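Local coordinates for protein heme oxygenase (Leptospira interrogans, PDB 5KZL) that probably catalyses the oxygen-dependent breakdown of heme to biliverdin, iron and carbon monoxide, binding heme within an all-helical fold, at residues E59-R64 against R113-S118; E63-N68 against E123-H128. The protein carries 1 engineered substitution. All blocks are in the same frame, centred on the assembly; numbering follows the deposited sequence.

Contact 1: E59-R64 against R113-S118; sequences EEELER and RIRKIS
Ser118 reaches across to Glu61 and donates its hydroxyl hydrogen to the carboxylate, with OG 2.6 Å from Glu61 OE1. The hydroxyl arrives on the anti side of OE1, not far out of the carboxylate plane. This leaves the syn sides of the group to Arg64, one turn further along the same helix, which grips it side-on. Arg64 NE lies 2.8 Å from Glu61 OE1, its N-H aimed almost straight at the oxygen (173°), and Arg64 NH2 is 3.1 Å from Glu61 OE2. The carboxylate carbon sits at the edge of the guanidinium and in its plane, yet both nitrogens meet the oxygens clearly out of the carboxylate plane, so the two flat groups are not coplanar. OE1 thus accepts from two side chains, and the pairing with Arg64 would be expected to keep Glu61 ionised.

The contact joins two helices of the all-helical heme oxygenase fold, 41-64 and 105-120. The axes of the short segments run nearly parallel, 12° apart, and approach to 9.7 Å.

Water carries the remaining polar links. One molecule donates to Glu61 OE2 at 2.8 Å and also to Glu60 OE1, while accepting from Arg115 NE. A second bridges Glu60 OE1 and Arg115 NH2. Arg115 is therefore tied to both acidic residues through water, its charged nitrogens standing off from both carboxylates.

Packing between carbons accompanies these bonds. The Glu61 chain bends at chi2 (-42°), which turns its carboxylate back beside Ser118. Ser118 CB rests against Glu61 CB and CG, 3.5 Å from each, and Glu61 CG is 3.8 Å from Ile114 CG2. That same isoleucine also packs on Val54 and Ser57 of helix 41-64.

Contact 2: E63-N68 against E123-H128; sequences ERNKNN and ELLAAH
Asn68 donates one amide hydrogen to Glu123 in the polar link between these segments, ND2 lying 3.0 Å from Glu123 OE2. The N-H points almost exactly at the oxygen (178°), and the acceptor lies in the plane of the Asn68 amide. Seen from the carboxylate, the geometry differs: the nitrogen comes in from above the plane, 54° out of it. Amide and carboxylate are accordingly turned well away from coplanar, and the two side chains cross at about a right angle. With chi1 at 175°, the Asn68 amide points away from its own backbone nitrogen and out to Glu123, whose chain bends at chi2 to meet it. The other end of the amide is engaged as well: OD1 accepts from the backbone N-H groups of Val70 and Leu71, the first of these closing an Asx turn. With both ends bonded, the rotation of the amide is fixed.

In the all-helical heme oxygenase fold, this contact sets the type I beta turn that follows helix 41-64, from Asn65 to Asn68, against the 3-10 segment leading into helix 125-151. Within the turn, Asn68 N is 3.1 Å from Asn65 O.

Van der Waals contact adds a second point of touch. Leu125 presents CD1 to the amide of Asn65, 3.8 Å from ND2, the side chains again crossing at roughly a right angle. The stronger tie of that ND2 is to Glu61 O, in the last turn of the helix. Leu125 also packs on Leu62 and Ile117, whereas Asn65 touches Leu71 and Pro122.

A salt bridge within 63-68 lies away from the facing segment, between Lys66 NZ and Glu63 OE1, 2.9 Å apart.

How the contacts relate
Contacts 1 and 2 share Glu63 and Arg64 at the end of helix 41-64, and their centres are about 7 Å apart. Contact 1 joins that helix to helix 105-120, while contact 2 joins the turn after it to the entry of helix 125-151, the next helix in the chain. The contacts also touch directly: Asn65 ND2 lies 2.8 Å from Ser118 OG in a weak hydrogen bond, Ile114 CG1 is 3.7 Å from His128 ND1, and Glu61 O is 3.9 Å from Leu125 CD1. Both lie on the same side of the chain's centre. In contact 1, the side chain of Ile114 lies about 12 Å from the heme.

Contact 1: E59-R64 against R113-S118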
loop_
_atom_site.group_PDB
_atom_site.type_symbol
_atom_site.label_atom_id
_atom_site.label_comp_id
_atom_site.label_asym_id
_atom_site.label_seq_id
_atom_site.Cartn_x
_atom_site.Cartn_y
_atom_site.Cartn_z
ATOM N N GLU A 59 -4.248 -3.305 8.157
ATOM C CA GLU A 59 -5.387 -4.235 8.167
ATOM C C GLU A 59 -5.907 -4.474 9.572
ATOM O O GLU A 59 -7.124 -4.552 9.755
ATOM C CB GLU A 59 -5.072 -5.519 7.391
ATOM C CG GLU A 59 -4.849 -5.101 5.935
ATOM C CD GLU A 59 -4.065 -5.906 4.916
ATOM O OE1 GLU A 59 -3.793 -7.105 5.146
ATOM O OE2 GLU A 59 -3.801 -5.342 3.831
ATOM N N GLU A 60 -5.020 -4.439 10.575
ATOM C CA GLU A 60 -5.476 -4.535 11.966
ATOM C C GLU A 60 -6.359 -3.318 12.312
ATOM O O GLU A 60 -7.448 -3.463 12.874
ATOM C CB GLU A 60 -4.269 -4.576 12.901
ATOM C CG GLU A 60 -3.718 -5.969 13.094
ATOM C CD GLU A 60 -2.466 -6.026 13.951
ATOM O OE1 GLU A 60 -2.125 -5.001 14.589
ATOM O OE2 GLU A 60 -1.815 -7.096 13.968
ATOM N N GLU A 61 -5.894 -2.128 11.926
ATOM C CA GLU A 61 -6.561 -0.859 12.196
ATOM C C GLU A 61 -7.817 -0.631 11.346
ATOM O O GLU A 61 -8.809 -0.114 11.867
ATOM C CB GLU A 61 -5.547 0.301 12.092
ATOM C CG GLU A 61 -4.370 0.197 13.074
ATOM C CD GLU A 61 -4.693 -0.242 14.493
ATOM O OE1 GLU A 61 -5.719 0.204 15.056
ATOM O OE2 GLU A 61 -3.921 -1.055 15.042
ATOM N N LEU A 62 -7.818 -1.043 10.067
ATOM C CA LEU A 62 -9.014 -0.928 9.223
ATOM C C LEU A 62 -10.127 -1.866 9.726
ATOM O O LEU A 62 -11.305 -1.500 9.696
ATOM C CB LEU A 62 -8.686 -1.202 7.744
ATOM C CG LEU A 62 -7.918 -0.078 7.021
ATOM C CD1 LEU A 62 -7.430 -0.566 5.671
ATOM C CD2 LEU A 62 -8.804 1.208 6.845
ATOM N N GLU A 63 -9.743 -3.062 10.228
ATOM C CA GLU A 63 -10.707 -4.013 10.783
ATOM C C GLU A 63 -11.270 -3.464 12.081
ATOM O O GLU A 63 -12.484 -3.524 12.295
ATOM C CB GLU A 63 -10.042 -5.384 11.005
ATOM C CG GLU A 63 -9.925 -6.201 9.730
ATOM C CD GLU A 63 -11.260 -6.683 9.212
ATOM O OE1 GLU A 63 -11.934 -7.424 9.963
ATOM O OE2 GLU A 63 -11.650 -6.289 8.086
ATOM N N ARG A 64 -10.398 -2.887 12.931
ATOM C CA ARG A 64 -10.794 -2.293 14.211
ATOM C C ARG A 64 -11.804 -1.169 13.994
ATOM O O ARG A 64 -12.788 -1.078 14.738
ATOM C CB ARG A 64 -9.567 -1.711 14.934
ATOM C CG ARG A 64 -9.809 -1.429 16.427
ATOM C CD ARG A 64 -8.615 -0.850 17.180
ATOM N NE ARG A 64 -7.324 -1.412 16.765
ATOM C CZ ARG A 64 -6.816 -2.566 17.195
ATOM N NH1 ARG A 64 -7.483 -3.313 18.069
ATOM N NH2 ARG A 64 -5.643 -2.988 16.742
ATOM N N ARG A 113 2.720 5.440 12.873
ATOM C CA ARG A 113 1.814 6.416 12.298
ATOM C C ARG A 113 0.447 5.807 12.115
ATOM O O ARG A 113 -0.529 6.420 12.536
ATOM C CB ARG A 113 2.333 7.022 10.986
ATOM C CG ARG A 113 1.372 8.030 10.364
ATOM C CD ARG A 113 1.335 9.308 11.150
ATOM N NE ARG A 113 0.682 10.403 10.433
ATOM C CZ ARG A 113 1.078 11.666 10.529
ATOM N NH1 ARG A 113 2.113 11.987 11.296
ATOM N NH2 ARG A 113 0.445 12.617 9.857
ATOM N N ILE A 114 0.388 4.576 11.566
ATOM C CA ILE A 114 -0.877 3.874 11.337
ATOM C C ILE A 114 -1.641 3.672 12.651
ATOM O O ILE A 114 -2.855 3.918 12.723
ATOM C CB ILE A 114 -0.628 2.530 10.592
ATOM C CG1 ILE A 114 -0.105 2.760 9.173
ATOM C CG2 ILE A 114 -1.907 1.642 10.581
ATOM C CD1 ILE A 114 0.693 1.529 8.602
ATOM N N ARG A 115 -0.938 3.180 13.660
ATOM C CA ARG A 115 -1.527 2.904 14.966
ATOM C C ARG A 115 -2.092 4.148 15.628
ATOM O O ARG A 115 -3.223 4.114 16.090
ATOM C CB ARG A 115 -0.507 2.216 15.872
ATOM C CG ARG A 115 -0.238 0.809 15.396
ATOM C CD ARG A 115 0.908 0.171 16.132
ATOM N NE ARG A 115 1.001 -1.257 15.792
ATOM C CZ ARG A 115 1.966 -2.063 16.224
ATOM N NH1 ARG A 115 2.958 -1.584 16.961
ATOM N NH2 ARG A 115 1.973 -3.345 15.879
ATOM N N LYS A 116 -1.302 5.220 15.686
ATOM C CA LYS A 116 -1.672 6.484 16.317
ATOM C C LYS A 116 -2.821 7.195 15.590
ATOM O O LYS A 116 -3.716 7.748 16.240
ATOM C CB LYS A 116 -0.432 7.365 16.468
ATOM C CG LYS A 116 0.556 6.872 17.521
ATOM C CD LYS A 116 0.228 7.407 18.901
ATOM C CE LYS A 116 1.235 7.029 19.956
ATOM N NZ LYS A 116 1.133 5.596 20.333
ATOM N N ILE A 117 -2.832 7.126 14.249
ATOM C CA ILE A 117 -3.912 7.674 13.425
ATOM C C ILE A 117 -5.189 6.901 13.717
ATOM O O ILE A 117 -6.224 7.499 13.998
ATOM C CB ILE A 117 -3.506 7.666 11.920
ATOM C CG1 ILE A 117 -2.503 8.807 11.636
ATOM C CG2 ILE A 117 -4.733 7.744 10.961
ATOM C CD1 ILE A 117 -3.098 10.234 11.717
ATOM N N SER A 118 -5.104 5.570 13.702
ATOM C CA SER A 118 -6.249 4.726 13.970
ATOM C C SER A 118 -6.890 5.048 15.310
ATOM O O SER A 118 -8.107 5.100 15.379
ATOM C CB SER A 118 -5.830 3.271 13.951
ATOM O OG SER A 118 -6.881 2.431 14.401
HETATM O O HOH W 1 -1.449 -2.188 14.279
HETATM O O HOH W 2 0.602 -4.491 13.733
#

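Contact 2: E63-N68 against E123-H128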
loop_
_atom_site.group_PDB
_atom_site.type_symbol
_atom_site.label_atom_id
_atom_site.label_comp_id
_atom_site.label_asym_id
_atom_site.label_seq_id
_atom_site.Cartn_x
_atom_site.Cartn_y
_atom_site.Cartn_z
ATOM N N GLU A 63 -9.743 -3.062 10.228
ATOM C CA GLU A 63 -10.707 -4.013 10.783
ATOM C C GLU A 63 -11.270 -3.464 12.081
ATOM O O GLU A 63 -12.484 -3.524 12.295
ATOM C CB GLU A 63 -10.042 -5.384 11.005
ATOM C CG GLU A 63 -9.925 -6.201 9.730
ATOM C CD GLU A 63 -11.260 -6.683 9.212
ATOM O OE1 GLU A 63 -11.934 -7.424 9.963
ATOM O OE2 GLU A 63 -11.650 -6.289 8.086
ATOM N N ARG A 64 -10.398 -2.887 12.931
ATOM C CA ARG A 64 -10.794 -2.293 14.211
ATOM C C ARG A 64 -11.804 -1.169 13.994
ATOM O O ARG A 64 -12.788 -1.078 14.738
ATOM C CB ARG A 64 -9.567 -1.711 14.934
ATOM C CG ARG A 64 -9.809 -1.429 16.427
ATOM C CD ARG A 64 -8.615 -0.850 17.180
ATOM N NE ARG A 64 -7.324 -1.412 16.765
ATOM C CZ ARG A 64 -6.816 -2.566 17.195
ATOM N NH1 ARG A 64 -7.483 -3.313 18.069
ATOM N NH2 ARG A 64 -5.643 -2.988 16.742
ATOM N N ASN A 65 -11.580 -0.335 12.957
ATOM C CA ASN A 65 -12.437 0.796 12.648
ATOM C C ASN A 65 -13.421 0.553 11.516
ATOM O O ASN A 65 -13.919 1.526 10.948
ATOM C CB ASN A 65 -11.577 2.029 12.351
ATOM C CG ASN A 65 -10.795 2.493 13.545
ATOM O OD1 ASN A 65 -11.355 2.977 14.544
ATOM N ND2 ASN A 65 -9.515 2.218 13.524
ATOM N N LYS A 66 -13.747 -0.716 11.204
ATOM C CA LYS A 66 -14.611 -1.025 10.052
ATOM C C LYS A 66 -16.014 -0.392 10.116
ATOM O O LYS A 66 -16.582 -0.114 9.053
ATOM C CB LYS A 66 -14.702 -2.544 9.790
ATOM C CG LYS A 66 -15.479 -3.338 10.837
ATOM C CD LYS A 66 -15.740 -4.779 10.371
ATOM C CE LYS A 66 -14.505 -5.636 10.470
ATOM N NZ LYS A 66 -14.775 -7.079 10.195
ATOM N N ASN A 67 -16.561 -0.165 11.337
ATOM C CA ASN A 67 -17.898 0.422 11.483
ATOM C C ASN A 67 -17.892 1.929 11.717
ATOM O O ASN A 67 -18.963 2.515 11.858
ATOM C CB ASN A 67 -18.724 -0.304 12.528
ATOM C CG ASN A 67 -19.145 -1.661 12.022
ATOM O OD1 ASN A 67 -19.573 -1.824 10.862
ATOM N ND2 ASN A 67 -18.971 -2.670 12.859
ATOM N N ASN A 68 -16.713 2.570 11.645
ATOM C CA ASN A 68 -16.614 4.020 11.683
ATOM C C ASN A 68 -17.491 4.559 10.529
ATOM O O ASN A 68 -17.461 3.998 9.425
ATOM C CB ASN A 68 -15.163 4.449 11.499
ATOM C CG ASN A 68 -14.971 5.940 11.401
ATOM O OD1 ASN A 68 -15.204 6.547 10.353
ATOM N ND2 ASN A 68 -14.500 6.549 12.473
ATOM N N GLU A 123 -10.692 8.402 10.704
ATOM C CA GLU A 123 -11.131 8.827 9.358
ATOM C C GLU A 123 -9.922 9.038 8.428
ATOM O O GLU A 123 -10.042 8.874 7.214
ATOM C CB GLU A 123 -11.946 10.132 9.425
ATOM C CG GLU A 123 -13.203 10.010 10.289
ATOM C CD GLU A 123 -13.035 9.974 11.804
ATOM O OE1 GLU A 123 -11.977 10.422 12.308
ATOM O OE2 GLU A 123 -13.955 9.462 12.488
ATOM N N LEU A 124 -8.759 9.408 8.993
ATOM C CA LEU A 124 -7.551 9.608 8.176
ATOM C C LEU A 124 -6.970 8.288 7.609
ATOM O O LEU A 124 -6.109 8.333 6.724
ATOM C CB LEU A 124 -6.471 10.420 8.920
ATOM C CG LEU A 124 -6.795 11.886 9.309
ATOM C CD1 LEU A 124 -5.615 12.508 10.030
ATOM C CD2 LEU A 124 -7.119 12.737 8.084
ATOM N N LEU A 125 -7.463 7.116 8.089
ATOM C CA LEU A 125 -7.048 5.824 7.518
ATOM C C LEU A 125 -7.507 5.738 6.046
ATOM O O LEU A 125 -6.938 4.959 5.271
ATOM C CB LEU A 125 -7.601 4.637 8.334
ATOM C CG LEU A 125 -6.953 4.407 9.702
ATOM C CD1 LEU A 125 -7.643 3.267 10.441
ATOM C CD2 LEU A 125 -5.429 4.131 9.576
ATOM N N ALA A 126 -8.478 6.600 5.644
ATOM C CA ALA A 126 -8.909 6.698 4.241
ATOM C C ALA A 126 -7.701 7.034 3.363
ATOM O O ALA A 126 -7.601 6.520 2.255
ATOM C CB ALA A 126 -9.993 7.768 4.072
ATOM N N ALA A 127 -6.782 7.894 3.863
ATOM C CA ALA A 127 -5.548 8.295 3.162
ATOM C C ALA A 127 -4.602 7.116 2.954
ATOM O O ALA A 127 -4.006 6.981 1.890
ATOM C CB ALA A 127 -4.829 9.374 3.935
ATOM N N HIS A 128 -4.496 6.263 3.959
ATOM C CA HIS A 128 -3.685 5.058 3.972
ATOM C C HIS A 128 -4.214 4.029 2.966
ATOM O O HIS A 128 -3.435 3.495 2.170
ATOM C CB HIS A 128 -3.618 4.540 5.410
ATOM C CG HIS A 128 -2.748 5.401 6.282
ATOM N ND1 HIS A 128 -1.453 5.041 6.585
ATOM C CD2 HIS A 128 -2.998 6.621 6.824
ATOM C CE1 HIS A 128 -0.972 6.008 7.350
ATOM N NE2 HIS A 128 -1.855 6.995 7.505
#